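Local coordinates for protein inactive glucansucrase (Lactobacillus reuteri, PDB 5JBD) that is a catalytically inactive member of the glucansucrases, multidomain proteins of glycoside hydrolase family 70 built around a TIM-barrel-type domain, at residues M84-I97 with T126-I140. Numbering follows the deposited sequence.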
# COMPACT_ATOMS: atom_id res chain seq x y z
N MET A 84 -27.57 24.61 15.90
CA MET A 84 -28.83 25.21 16.36
C MET A 84 -28.74 26.72 16.60
O MET A 84 -29.79 27.39 16.65
CB MET A 84 -29.28 24.57 17.69
CG MET A 84 -29.97 23.24 17.55
SD MET A 84 -30.19 22.47 19.15
CE MET A 84 -31.46 23.50 19.89
N TYR A 85 -27.52 27.23 16.81
CA TYR A 85 -27.26 28.62 17.22
C TYR A 85 -26.40 29.45 16.26
O TYR A 85 -26.57 30.67 16.22
CB TYR A 85 -26.55 28.64 18.58
CG TYR A 85 -27.34 28.01 19.71
CD1 TYR A 85 -28.21 28.76 20.50
CD2 TYR A 85 -27.17 26.66 20.02
CE1 TYR A 85 -28.90 28.17 21.55
CE2 TYR A 85 -27.87 26.06 21.07
CZ TYR A 85 -28.73 26.82 21.83
OH TYR A 85 -29.44 26.24 22.86
N ILE A 86 -25.45 28.82 15.55
CA ILE A 86 -24.53 29.52 14.65
C ILE A 86 -24.41 28.83 13.30
O ILE A 86 -24.56 27.61 13.20
CB ILE A 86 -23.12 29.69 15.26
CG1 ILE A 86 -22.46 28.34 15.58
CG2 ILE A 86 -23.19 30.53 16.53
CD1 ILE A 86 -21.00 28.45 15.96
N TRP A 87 -24.11 29.63 12.27
CA TRP A 87 -24.00 29.16 10.88
C TRP A 87 -22.92 29.97 10.15
O TRP A 87 -22.65 31.11 10.53
CB TRP A 87 -25.33 29.30 10.14
CG TRP A 87 -26.46 28.68 10.90
CD1 TRP A 87 -26.89 27.40 10.81
CD2 TRP A 87 -27.27 29.31 11.90
NE1 TRP A 87 -27.92 27.18 11.67
CE2 TRP A 87 -28.18 28.34 12.36
CE3 TRP A 87 -27.30 30.59 12.46
CZ2 TRP A 87 -29.12 28.60 13.36
CZ3 TRP A 87 -28.25 30.86 13.44
CH2 TRP A 87 -29.15 29.87 13.88
N PRO A 88 -22.27 29.37 9.13
CA PRO A 88 -21.30 30.12 8.33
C PRO A 88 -21.90 31.28 7.51
O PRO A 88 -21.16 32.18 7.13
CB PRO A 88 -20.71 29.07 7.39
CG PRO A 88 -21.69 27.95 7.37
CD PRO A 88 -22.39 27.97 8.69
N SER A 89 -23.21 31.25 7.26
CA SER A 89 -23.87 32.31 6.49
C SER A 89 -25.38 32.31 6.68
O SER A 89 -25.95 31.34 7.21
CB SER A 89 -23.58 32.11 4.99
OG SER A 89 -24.16 30.89 4.53
N LYS A 90 -26.02 33.39 6.26
CA LYS A 90 -27.49 33.49 6.21
C LYS A 90 -28.09 32.37 5.35
O LYS A 90 -29.14 31.79 5.69
CB LYS A 90 -27.93 34.84 5.65
CG LYS A 90 -28.04 35.97 6.66
CD LYS A 90 -28.56 37.24 6.01
CE LYS A 90 -27.88 38.54 6.54
NZ LYS A 90 -27.73 38.63 8.02
N ASP A 91 -27.42 32.07 4.24
CA ASP A 91 -27.81 30.99 3.33
C ASP A 91 -27.99 29.67 4.09
O ASP A 91 -29.05 29.05 4.03
CB ASP A 91 -26.74 30.86 2.22
CG ASP A 91 -27.07 29.78 1.18
OD1 ASP A 91 -28.25 29.45 0.96
OD2 ASP A 91 -26.11 29.28 0.55
N VAL A 92 -26.96 29.28 4.84
CA VAL A 92 -26.95 28.00 5.56
C VAL A 92 -27.92 28.02 6.75
O VAL A 92 -28.55 27.01 7.05
CB VAL A 92 -25.50 27.61 5.99
CG1 VAL A 92 -25.48 26.32 6.82
CG2 VAL A 92 -24.61 27.45 4.76
N GLN A 93 -28.07 29.18 7.39
CA GLN A 93 -29.07 29.36 8.44
C GLN A 93 -30.47 29.05 7.91
O GLN A 93 -31.23 28.30 8.52
CB GLN A 93 -29.00 30.78 9.00
CG GLN A 93 -29.99 31.09 10.14
CD GLN A 93 -29.93 32.53 10.61
OE1 GLN A 93 -29.40 33.38 9.92
NE2 GLN A 93 -30.48 32.80 11.78
N ALA A 94 -30.80 29.64 6.76
CA ALA A 94 -32.11 29.41 6.14
C ALA A 94 -32.24 27.94 5.74
O ALA A 94 -33.31 27.36 5.93
CB ALA A 94 -32.32 30.33 4.95
N GLN A 95 -31.16 27.33 5.25
CA GLN A 95 -31.16 25.89 4.95
C GLN A 95 -31.41 25.02 6.18
O GLN A 95 -32.17 24.06 6.12
CB GLN A 95 -29.86 25.43 4.31
CG GLN A 95 -29.62 25.87 2.87
CD GLN A 95 -28.26 25.41 2.39
OE1 GLN A 95 -27.97 24.21 2.41
NE2 GLN A 95 -27.41 26.34 1.99
N PHE A 96 -30.77 25.38 7.30
CA PHE A 96 -30.98 24.67 8.57
C PHE A 96 -32.45 24.69 8.98
O PHE A 96 -33.01 23.65 9.32
CB PHE A 96 -30.11 25.26 9.68
CG PHE A 96 -30.30 24.60 11.01
CD1 PHE A 96 -29.64 23.41 11.30
CD2 PHE A 96 -31.12 25.16 11.97
CE1 PHE A 96 -29.80 22.79 12.53
CE2 PHE A 96 -31.30 24.54 13.20
CZ PHE A 96 -30.64 23.35 13.48
N ILE A 97 -33.05 25.87 8.92
CA ILE A 97 -34.46 26.05 9.30
C ILE A 97 -35.38 25.20 8.41
O ILE A 97 -36.21 24.43 8.92
CB ILE A 97 -34.86 27.56 9.29
CG1 ILE A 97 -34.11 28.31 10.40
CG2 ILE A 97 -36.37 27.74 9.47
CD1 ILE A 97 -34.08 29.82 10.25
N THR A 126 -33.16 39.67 8.23
CA THR A 126 -32.31 39.10 9.28
C THR A 126 -33.06 38.83 10.58
O THR A 126 -32.90 37.75 11.16
CB THR A 126 -31.10 40.01 9.56
OG1 THR A 126 -30.35 40.18 8.36
CG2 THR A 126 -30.19 39.41 10.64
N THR A 127 -33.88 39.77 11.02
CA THR A 127 -34.65 39.58 12.26
C THR A 127 -35.71 38.47 12.12
O THR A 127 -36.00 37.78 13.10
CB THR A 127 -35.29 40.90 12.77
OG1 THR A 127 -36.09 41.48 11.75
CG2 THR A 127 -34.21 41.89 13.20
N VAL A 128 -36.26 38.28 10.92
CA VAL A 128 -37.18 37.16 10.65
C VAL A 128 -36.47 35.80 10.78
O VAL A 128 -37.00 34.89 11.42
CB VAL A 128 -37.86 37.29 9.26
CG1 VAL A 128 -38.63 36.01 8.88
CG2 VAL A 128 -38.79 38.50 9.23
N LEU A 129 -35.29 35.67 10.17
CA LEU A 129 -34.49 34.43 10.29
C LEU A 129 -34.11 34.14 11.74
O LEU A 129 -34.18 33.00 12.18
CB LEU A 129 -33.22 34.47 9.44
CG LEU A 129 -33.33 34.34 7.92
CD1 LEU A 129 -31.94 34.39 7.30
CD2 LEU A 129 -34.05 33.07 7.50
N ALA A 130 -33.71 35.18 12.47
CA ALA A 130 -33.32 35.03 13.88
C ALA A 130 -34.51 34.54 14.70
O ALA A 130 -34.38 33.62 15.50
CB ALA A 130 -32.79 36.34 14.43
N ASN A 131 -35.66 35.16 14.47
CA ASN A 131 -36.90 34.78 15.14
C ASN A 131 -37.33 33.35 14.82
O ASN A 131 -37.70 32.61 15.74
CB ASN A 131 -38.00 35.79 14.80
CG ASN A 131 -39.27 35.57 15.59
OD1 ASN A 131 -40.26 35.05 15.07
ND2 ASN A 131 -39.25 35.98 16.85
N MET A 132 -37.27 32.95 13.55
CA MET A 132 -37.55 31.56 13.17
C MET A 132 -36.55 30.59 13.82
O MET A 132 -36.95 29.54 14.31
CB MET A 132 -37.53 31.38 11.65
CG MET A 132 -38.69 32.06 10.94
SD MET A 132 -38.59 31.86 9.15
CE MET A 132 -40.30 32.04 8.65
N ALA A 133 -35.27 30.96 13.84
CA ALA A 133 -34.24 30.12 14.48
C ALA A 133 -34.48 29.96 16.00
O ALA A 133 -34.30 28.87 16.53
CB ALA A 133 -32.85 30.67 14.22
N GLN A 134 -34.87 31.04 16.68
CA GLN A 134 -35.17 30.97 18.11
C GLN A 134 -36.39 30.08 18.38
O GLN A 134 -36.38 29.24 19.29
CB GLN A 134 -35.41 32.38 18.70
CG GLN A 134 -35.68 32.41 20.21
CD GLN A 134 -34.62 31.66 21.02
OE1 GLN A 134 -33.57 32.21 21.37
NE2 GLN A 134 -34.91 30.41 21.35
N ASN A 135 -37.42 30.26 17.57
CA ASN A 135 -38.63 29.43 17.64
C ASN A 135 -38.34 27.96 17.32
O ASN A 135 -38.90 27.08 17.96
CB ASN A 135 -39.74 30.02 16.74
CG ASN A 135 -40.44 31.21 17.39
OD1 ASN A 135 -40.60 31.27 18.60
ND2 ASN A 135 -40.88 32.14 16.58
N LEU A 136 -37.45 27.71 16.36
CA LEU A 136 -37.04 26.35 16.06
C LEU A 136 -36.30 25.70 17.23
O LEU A 136 -36.52 24.53 17.52
CB LEU A 136 -36.17 26.30 14.80
CG LEU A 136 -35.66 24.91 14.37
CD1 LEU A 136 -36.80 23.91 14.17
CD2 LEU A 136 -34.84 25.06 13.11
N ARG A 137 -35.46 26.45 17.94
CA ARG A 137 -34.81 25.92 19.13
C ARG A 137 -35.84 25.43 20.18
O ARG A 137 -35.66 24.36 20.75
CB ARG A 137 -33.82 26.91 19.73
CG ARG A 137 -32.57 27.08 18.88
CD ARG A 137 -31.47 27.79 19.65
NE ARG A 137 -31.73 29.23 19.81
CZ ARG A 137 -31.44 30.17 18.89
NH1 ARG A 137 -30.86 29.87 17.74
NH2 ARG A 137 -31.72 31.44 19.15
N TYR A 138 -36.92 26.19 20.38
CA TYR A 138 -38.02 25.78 21.28
C TYR A 138 -38.65 24.46 20.80
O TYR A 138 -38.90 23.55 21.59
CB TYR A 138 -39.09 26.89 21.42
CG TYR A 138 -38.59 28.24 21.90
CD1 TYR A 138 -37.56 28.36 22.84
CD2 TYR A 138 -39.17 29.43 21.43
CE1 TYR A 138 -37.11 29.59 23.28
CE2 TYR A 138 -38.72 30.68 21.86
CZ TYR A 138 -37.68 30.75 22.78
OH TYR A 138 -37.20 31.97 23.20
N VAL A 139 -38.87 24.36 19.49
CA VAL A 139 -39.45 23.15 18.88
C VAL A 139 -38.47 21.97 18.98
O VAL A 139 -38.88 20.86 19.28
CB VAL A 139 -39.92 23.41 17.42
CG1 VAL A 139 -40.37 22.12 16.73
CG2 VAL A 139 -41.04 24.45 17.41
N ILE A 140 -37.18 22.24 18.81
CA ILE A 140 -36.14 21.22 19.01
C ILE A 140 -36.14 20.72 20.48
O ILE A 140 -36.03 19.51 20.72
CB ILE A 140 -34.74 21.72 18.58
CG1 ILE A 140 -34.67 21.80 17.06
CG2 ILE A 140 -33.63 20.79 19.07
CD1 ILE A 140 -33.44 22.48 16.52
O HOH W 1 -28.99 32.09 16.73
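Ile97 drives its CD1 methyl into a hole on helix 126-140 formed by Leu129, Met132, Ala133 and Leu136, and the methyl ends 3.7 Å from the backbone O of Leu129. Leu129 returns the gesture, lodging among Lys90, Gln93, Ala94 and Ile97. Farther along, the CD2 methyl of Leu136 meets CE2 of Phe96 at 3.6 Å; with CG anti to the backbone N, the Phe96 ring swings over to that methyl even though its CB does not aim at the other helix. Ile140 comes next, tip to tip with Met84, whose chain bends at its last torsion (chi3 71°) and sets CE 3.6 Å from Ile140 CG2. Ile97 and Leu129, each a knob in the other helix's hole, join helices 90-97 and 126-140 by knobs-into-holes packing; the two run in roughly the same direction, 39° apart, and the centre of the contact lies about 46 Å from the centre of the chain. Leu153 and Ile157 of helix 151-162 continue this core past Met84, Phe96 and Ile140. Trp87 flanks it: its CH2 lies 3.8 Å from Ala133 CB, and Gln93 CG backs one face of the indole.

Arg137 marks the change to polar contacts. Its CD sits over the face of the Tyr85 ring in a CH-pi contact, 3.6 Å from the centroid, and the guanidinium runs only 16° from parallel to that ring. From there NH1 donates to a lone pair of Met84 O, 2.9 Å away, and also to a water that bridges to Tyr85 O, while NH2 donates to Gln134 OE1 from above the plane of that amide; these bonds should hold the guanidinium plane against rotation. Toward the other end of the contact, where both residues are exposed, Lys90 NZ donates to Thr126 OG1 at 3.1 Å.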